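Local coordinates for protein hypothetical methylmalonyl-CoA decarboxylase alpha subunit (Sulfolobus tokodaii, PDB 1X0U) that is of unproven function but belongs to the carboxyl transferase family, with a crotonase-like fold and six chains in its assembly, at residues Lys287-Met291 / Arg292-Tyr296; Glu335-Gly339 / Ser340-Asp344; Asp271-Ala274 / Thr275-Gln279. All blocks are in the same frame, centred on the assembly; numbering follows the deposited sequence.

Along the chain, contact 3 comes first, contact 1 next and contact 2 last. They follow in series, and none nests within or crosses another. Each is local, within one unbroken stretch. Contact 3 ends the loop after helix 239-252 and leads into the short helix 277-280. Contact 1 starts helix 291-298, which packs against that short helix and against strands 363-369 and 401-406. Contacts 1 and 3 touch through Ile-294 and Val-277. Contact 2 turns the chain from strand 325-332 into helix 343-358. Contacts 1 and 2 touch through Glu-335, which packs on Tyr-289 and Asn-290. Contacts 2 and 3 do not touch; their nearest atoms are about 12 Å apart.

Contact 1 (Lys287-Met291 / Arg292-Tyr296); sequences KPYNM and REIIY
The Tyr-289 ring meets Ile-294 obliquely. CE2 of Tyr-289 lies 3.8 Å from CD1 of Ile-294. The Asn-290 amide and the Arg-292 guanidinium are also tilted, with their planes 45° apart. A water bridges them: it donates to OD1 of Asn-290 (2.8 Å), though its proton may be shared with other acceptors nearby, and accepts from NH1 of Arg-292 (2.7 Å). NE of Arg-292 forms a salt bridge with Glu-306. The hydroxyl of Tyr-289 bonds to Asp-368.

Asn-290 is the N-cap of helix 291-298. Its CG stands anti to the backbone N (chi1 -170°), which brings OD1 to the N-terminal end of the helix. There OD1 accepts a weak capping bond from N of Arg-292 at 3.2 Å. The backbone O of Asn-290 takes N of Glu-293 at 3.0 Å. O of Met-291 begins the i to i+4 bonding of the helix with N of Ile-295, 3.2 Å away.

The Met-291 chain bends at chi2 and again at chi3, which brings CE against the side chain of Ile-294. CE then presses on CB of Ile-294 at 3.3 Å, closer than usual for two carbons. It also reaches CG2 of Ile-295 at 3.8 Å. Leu-366 of strand 363-369 packs on both Met-291 and Ile-295, and Val-406 of strand 401-406 on Tyr-289 and Ile-294.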
# COMPACT_ATOMS: atom_id res chain seq x y z
N LYS A 287 -51.59 -14.60 -4.82
CA LYS A 287 -51.58 -16.02 -5.20
C LYS A 287 -50.16 -16.55 -5.47
O LYS A 287 -49.38 -15.93 -6.20
CB LYS A 287 -52.47 -16.25 -6.43
CG LYS A 287 -52.56 -17.71 -6.86
CD LYS A 287 -53.46 -17.88 -8.09
CE LYS A 287 -53.53 -19.34 -8.52
NZ LYS A 287 -54.23 -19.52 -9.81
N PRO A 288 -49.81 -17.72 -4.90
CA PRO A 288 -48.49 -18.32 -5.08
C PRO A 288 -48.26 -18.98 -6.43
O PRO A 288 -49.19 -19.29 -7.16
CB PRO A 288 -48.43 -19.33 -3.94
CG PRO A 288 -49.84 -19.85 -3.93
CD PRO A 288 -50.65 -18.56 -4.02
N TYR A 289 -46.99 -19.17 -6.76
CA TYR A 289 -46.60 -19.81 -8.02
C TYR A 289 -45.23 -20.37 -7.77
O TYR A 289 -44.71 -20.26 -6.66
CB TYR A 289 -46.55 -18.80 -9.17
CG TYR A 289 -45.65 -17.63 -8.89
CD1 TYR A 289 -46.14 -16.50 -8.24
CD2 TYR A 289 -44.30 -17.65 -9.24
CE1 TYR A 289 -45.31 -15.42 -7.93
CE2 TYR A 289 -43.46 -16.58 -8.94
CZ TYR A 289 -43.97 -15.47 -8.29
OH TYR A 289 -43.13 -14.42 -7.96
N ASN A 290 -44.62 -20.96 -8.79
CA ASN A 290 -43.30 -21.56 -8.64
C ASN A 290 -42.15 -20.64 -9.05
O ASN A 290 -41.83 -20.54 -10.24
CB ASN A 290 -43.24 -22.86 -9.45
CG ASN A 290 -42.00 -23.66 -9.15
OD1 ASN A 290 -41.28 -23.38 -8.19
ND2 ASN A 290 -41.74 -24.67 -9.97
N MET A 291 -41.53 -19.98 -8.07
CA MET A 291 -40.41 -19.07 -8.34
C MET A 291 -39.23 -19.82 -8.94
O MET A 291 -38.45 -19.27 -9.73
CB MET A 291 -39.98 -18.35 -7.05
CG MET A 291 -38.74 -17.44 -7.19
SD MET A 291 -38.93 -16.02 -8.32
CE MET A 291 -37.76 -16.43 -9.57
N ARG A 292 -39.09 -21.09 -8.57
CA ARG A 292 -37.99 -21.90 -9.09
C ARG A 292 -38.12 -22.08 -10.59
O ARG A 292 -37.13 -22.28 -11.29
CB ARG A 292 -37.96 -23.28 -8.42
CG ARG A 292 -37.65 -23.27 -6.95
CD ARG A 292 -37.27 -24.68 -6.46
NE ARG A 292 -36.86 -24.66 -5.07
CZ ARG A 292 -37.69 -24.50 -4.05
NH1 ARG A 292 -38.99 -24.36 -4.28
NH2 ARG A 292 -37.23 -24.46 -2.81
N GLU A 293 -39.35 -22.02 -11.09
CA GLU A 293 -39.56 -22.20 -12.51
C GLU A 293 -39.02 -21.01 -13.27
O GLU A 293 -38.53 -21.13 -14.39
CB GLU A 293 -41.05 -22.39 -12.82
CG GLU A 293 -41.32 -22.64 -14.29
CD GLU A 293 -40.52 -23.81 -14.83
OE1 GLU A 293 -40.10 -23.75 -16.00
OE2 GLU A 293 -40.31 -24.80 -14.08
N ILE A 294 -39.08 -19.84 -12.64
CA ILE A 294 -38.56 -18.64 -13.25
C ILE A 294 -37.03 -18.72 -13.30
O ILE A 294 -36.42 -18.35 -14.31
CB ILE A 294 -38.99 -17.38 -12.49
CG1 ILE A 294 -40.52 -17.26 -12.52
CG2 ILE A 294 -38.35 -16.15 -13.10
CD1 ILE A 294 -41.08 -16.03 -11.81
N ILE A 295 -36.41 -19.22 -12.23
CA ILE A 295 -34.96 -19.33 -12.25
C ILE A 295 -34.51 -20.32 -13.33
O ILE A 295 -33.63 -19.99 -14.13
CB ILE A 295 -34.33 -19.76 -10.87
CG1 ILE A 295 -34.70 -21.19 -10.53
CG2 ILE A 295 -34.81 -18.84 -9.74
CD1 ILE A 295 -34.21 -21.64 -9.16
N TYR A 296 -35.12 -21.51 -13.39
CA TYR A 296 -34.71 -22.49 -14.40
C TYR A 296 -34.81 -21.89 -15.80
O TYR A 296 -33.97 -22.16 -16.66
CB TYR A 296 -35.57 -23.77 -14.37
CG TYR A 296 -35.69 -24.44 -13.01
CD1 TYR A 296 -34.61 -24.46 -12.12
CD2 TYR A 296 -36.88 -25.05 -12.62
CE1 TYR A 296 -34.71 -25.07 -10.87
CE2 TYR A 296 -36.99 -25.67 -11.37
CZ TYR A 296 -35.91 -25.67 -10.50
OH TYR A 296 -36.01 -26.26 -9.27
O HOH W 1 -40.99 -25.06 -6.00

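Contact 2 (Glu335-Gly339 / Ser340-Asp344); sequences EEFGG and SIDID
The carbonyl O of Phe-337 is gripped twice by Ser-340. The hydroxyl OG of Ser-340 donates to it at 2.8 Å, nearly in line with the C=O bond. The backbone N of Ser-340 donates to the same O at 2.9 Å, from well above the carbonyl plane. The two donors arrive about 60° apart. The serine torsion allows this: OG lies anti to the carbonyl carbon, beside the backbone N (chi1 -58°), so hydroxyl and amide can both turn to one oxygen.

The N-H bond closes a type I' beta turn with Gly-338 and Gly-339 at its corners. Both have positive phi, a conformation that glycine adopts readily. A second turn overlaps the first, with N of Gly-339 bonded to O of Glu-336 at 3.0 Å. O of Gly-339 accepts from the hydroxyl of Thr-369.

The Phe-337 side chain points away from the two glycines toward Asp-342. Its CE1 lies 4.1 Å from OD2 of Asp-342, with ring and carboxylate planes 56° apart, an oblique and loose approach. Asn-314 packs on both side chains. Asp-342 holds the N-cap position of helix 343-358, where N of Ile-343 bonds to the side chain of Gln-378. Ile-341, between turn and helix, is backbone-bonded to Gly-371 and Val-373.

With its proton given to Phe-337 O, the Ser-340 hydroxyl acts here as a brace for the turn, and the carbonyl, which accepts two hydrogen bonds, is probably fixed in its direction.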
# COMPACT_ATOMS: atom_id res chain seq x y z
N GLU A 335 -44.45 -19.72 -2.45
CA GLU A 335 -45.00 -20.96 -1.92
C GLU A 335 -44.80 -21.20 -0.42
O GLU A 335 -45.42 -22.09 0.14
CB GLU A 335 -44.44 -22.13 -2.72
CG GLU A 335 -44.89 -22.12 -4.16
CD GLU A 335 -44.17 -23.14 -5.02
OE1 GLU A 335 -44.67 -23.41 -6.13
OE2 GLU A 335 -43.11 -23.65 -4.59
N GLU A 336 -43.94 -20.41 0.23
CA GLU A 336 -43.72 -20.58 1.67
C GLU A 336 -43.81 -19.21 2.34
O GLU A 336 -43.09 -18.30 1.96
CB GLU A 336 -42.34 -21.22 1.93
CG GLU A 336 -42.01 -21.50 3.39
CD GLU A 336 -42.99 -22.46 4.06
OE1 GLU A 336 -43.58 -23.30 3.35
OE2 GLU A 336 -43.16 -22.37 5.30
N PHE A 337 -44.70 -19.08 3.32
CA PHE A 337 -44.89 -17.81 4.02
C PHE A 337 -45.27 -16.68 3.04
O PHE A 337 -45.12 -15.49 3.34
CB PHE A 337 -43.62 -17.42 4.79
CG PHE A 337 -43.52 -18.03 6.17
CD1 PHE A 337 -42.30 -18.46 6.67
CD2 PHE A 337 -44.65 -18.16 6.97
CE1 PHE A 337 -42.21 -19.01 7.96
CE2 PHE A 337 -44.57 -18.71 8.25
CZ PHE A 337 -43.34 -19.13 8.74
N GLY A 338 -45.78 -17.06 1.86
CA GLY A 338 -46.16 -16.08 0.88
C GLY A 338 -44.98 -15.24 0.42
O GLY A 338 -45.17 -14.16 -0.13
N GLY A 339 -43.77 -15.73 0.66
CA GLY A 339 -42.58 -14.98 0.25
C GLY A 339 -42.14 -13.99 1.31
O GLY A 339 -41.17 -13.27 1.12
N SER A 340 -42.88 -13.93 2.41
CA SER A 340 -42.54 -13.03 3.50
C SER A 340 -41.18 -13.45 4.03
O SER A 340 -40.89 -14.65 4.16
CB SER A 340 -43.58 -13.11 4.61
OG SER A 340 -44.87 -12.80 4.12
N ILE A 341 -40.34 -12.47 4.34
CA ILE A 341 -39.01 -12.77 4.85
C ILE A 341 -39.15 -13.09 6.33
O ILE A 341 -40.03 -12.58 7.03
CB ILE A 341 -38.03 -11.61 4.58
CG1 ILE A 341 -36.91 -11.60 5.62
CG2 ILE A 341 -38.78 -10.29 4.54
CD1 ILE A 341 -35.98 -12.74 5.50
N ASP A 342 -38.25 -13.95 6.81
CA ASP A 342 -38.27 -14.44 8.17
C ASP A 342 -36.87 -14.46 8.81
O ASP A 342 -35.88 -14.23 8.13
CB ASP A 342 -38.85 -15.84 8.11
CG ASP A 342 -39.11 -16.42 9.44
OD1 ASP A 342 -39.68 -15.69 10.28
OD2 ASP A 342 -38.74 -17.60 9.63
N ILE A 343 -36.79 -14.74 10.12
CA ILE A 343 -35.51 -14.82 10.83
C ILE A 343 -34.56 -15.84 10.18
O ILE A 343 -33.41 -15.53 9.86
CB ILE A 343 -35.70 -15.25 12.29
CG1 ILE A 343 -36.26 -14.09 13.11
CG2 ILE A 343 -34.38 -15.69 12.89
CD1 ILE A 343 -36.52 -14.44 14.56
N ASP A 344 -35.06 -17.06 9.99
CA ASP A 344 -34.27 -18.12 9.38
C ASP A 344 -33.84 -17.74 7.97
O ASP A 344 -32.69 -17.94 7.59
CB ASP A 344 -35.08 -19.42 9.33
CG ASP A 344 -35.28 -20.05 10.70
OD1 ASP A 344 -36.01 -21.06 10.79
OD2 ASP A 344 -34.71 -19.55 11.68

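Contact 3 (Asp271-Ala274 / Thr275-Gln279); sequences DRDA and TGVEQ
Asp-273 and Thr-275 meet through two acceptors that are not hydrogen-bonded in the model: OD1 of Asp-273 lies 3.3 Å from the backbone O of Thr-275. No hydrogen bond joins the two segments. The bonds present lie within 275-279: N of Val-277 bonds weakly to O of Thr-275, and N of Gln-279 bonds to O of Gly-276, a bond modelled unusually short.

The buried side is that of Val-277. Trp-430 and Pro-491 touch its side chain, and its CG2 meets CG2 of Ile-294 at 4.2 Å. Its contact with Asp-273 is loose. CB of Val-277 lies 4.1 Å from OD1 of Asp-273, and the two side chains cross at about a right angle.

The solvent side holds Ala-274 and Thr-275, both exposed. CB of Ala-274 stays 4.2 Å from OG1 of Thr-275.

Between the two sides, Glu-278 is partly exposed and touches Pro-491. It curls back along the turn because CG sits between the backbone N and the carbonyl carbon (chi1 78°) and the chain bends again at chi2. This puts OE1 at 3.4 Å from N of Gly-276, a weak hydrogen bond. OE2 comes to 3.6 Å from O of Ala-274, an approach of two acceptors and not a bond. The carboxylates of Asp-273 and Glu-278 are not in contact, though their like charges may disfavour a closer approach.

The preceding loop is tied down by Arg-272, whose NE forms a salt bridge with Asp-493 just before helix 494-505. The turn then feeds the short helix 277-280, whose Ile-280 packs on Glu-293 and Ile-294 of helix 291-298, while Glu-278 and Gln-279 pack on Val-8 and Glu-9 of a second subunit.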
# COMPACT_ATOMS: atom_id res chain seq x y z
N ASP A 271 -29.33 -15.15 -26.20
CA ASP A 271 -30.65 -14.62 -26.53
C ASP A 271 -31.75 -15.39 -25.80
O ASP A 271 -32.06 -16.53 -26.16
CB ASP A 271 -30.88 -14.67 -28.04
CG ASP A 271 -30.40 -13.42 -28.74
OD1 ASP A 271 -30.76 -12.31 -28.29
OD2 ASP A 271 -29.67 -13.44 -29.75
N ARG A 272 -32.33 -14.76 -24.79
CA ARG A 272 -33.37 -15.40 -23.99
C ARG A 272 -34.51 -16.00 -24.79
O ARG A 272 -34.35 -16.35 -25.95
CB ARG A 272 -33.93 -14.41 -22.95
CG ARG A 272 -34.32 -13.04 -23.47
CD ARG A 272 -35.22 -13.06 -24.73
NE ARG A 272 -34.60 -12.32 -25.81
CZ ARG A 272 -33.99 -12.88 -26.85
NH1 ARG A 272 -33.43 -12.11 -27.78
NH2 ARG A 272 -33.95 -14.19 -26.99
N ASP A 273 -35.67 -16.11 -24.15
CA ASP A 273 -36.84 -16.68 -24.79
C ASP A 273 -37.78 -15.66 -25.42
O ASP A 273 -37.37 -14.71 -26.07
CB ASP A 273 -37.62 -17.58 -23.81
CG ASP A 273 -37.41 -17.20 -22.32
OD1 ASP A 273 -38.33 -17.51 -21.52
OD2 ASP A 273 -36.36 -16.62 -21.95
N ALA A 274 -39.07 -15.91 -25.24
CA ALA A 274 -40.13 -15.06 -25.76
C ALA A 274 -41.42 -15.42 -25.03
O ALA A 274 -42.28 -14.57 -24.77
CB ALA A 274 -40.28 -15.25 -27.27
N THR A 275 -41.56 -16.69 -24.70
CA THR A 275 -42.74 -17.16 -24.01
C THR A 275 -42.46 -18.00 -22.76
O THR A 275 -41.32 -18.39 -22.46
CB THR A 275 -43.66 -18.00 -24.94
OG1 THR A 275 -42.99 -18.24 -26.19
CG2 THR A 275 -44.99 -17.27 -25.19
N GLY A 276 -43.54 -18.26 -22.04
CA GLY A 276 -43.45 -19.04 -20.84
C GLY A 276 -43.32 -18.17 -19.62
O GLY A 276 -44.30 -17.92 -18.93
N VAL A 277 -42.11 -17.69 -19.38
CA VAL A 277 -41.84 -16.90 -18.19
C VAL A 277 -42.96 -15.96 -17.75
O VAL A 277 -43.33 -15.98 -16.58
CB VAL A 277 -40.51 -16.11 -18.31
CG1 VAL A 277 -40.71 -14.80 -19.07
CG2 VAL A 277 -39.95 -15.86 -16.93
N GLU A 278 -43.51 -15.17 -18.66
CA GLU A 278 -44.56 -14.23 -18.27
C GLU A 278 -45.89 -14.90 -17.93
O GLU A 278 -46.79 -14.26 -17.39
CB GLU A 278 -44.80 -13.18 -19.37
CG GLU A 278 -45.63 -13.69 -20.55
CD GLU A 278 -44.88 -14.69 -21.38
OE1 GLU A 278 -45.54 -15.57 -21.98
OE2 GLU A 278 -43.64 -14.60 -21.45
N GLN A 279 -46.01 -16.19 -18.24
CA GLN A 279 -47.23 -16.93 -17.96
C GLN A 279 -47.31 -17.44 -16.53
O GLN A 279 -48.38 -17.76 -16.05
CB GLN A 279 -47.36 -18.10 -18.94
CG GLN A 279 -47.38 -17.68 -20.39
CD GLN A 279 -48.44 -16.63 -20.66
OE1 GLN A 279 -48.38 -15.90 -21.65
NE2 GLN A 279 -49.44 -16.55 -19.78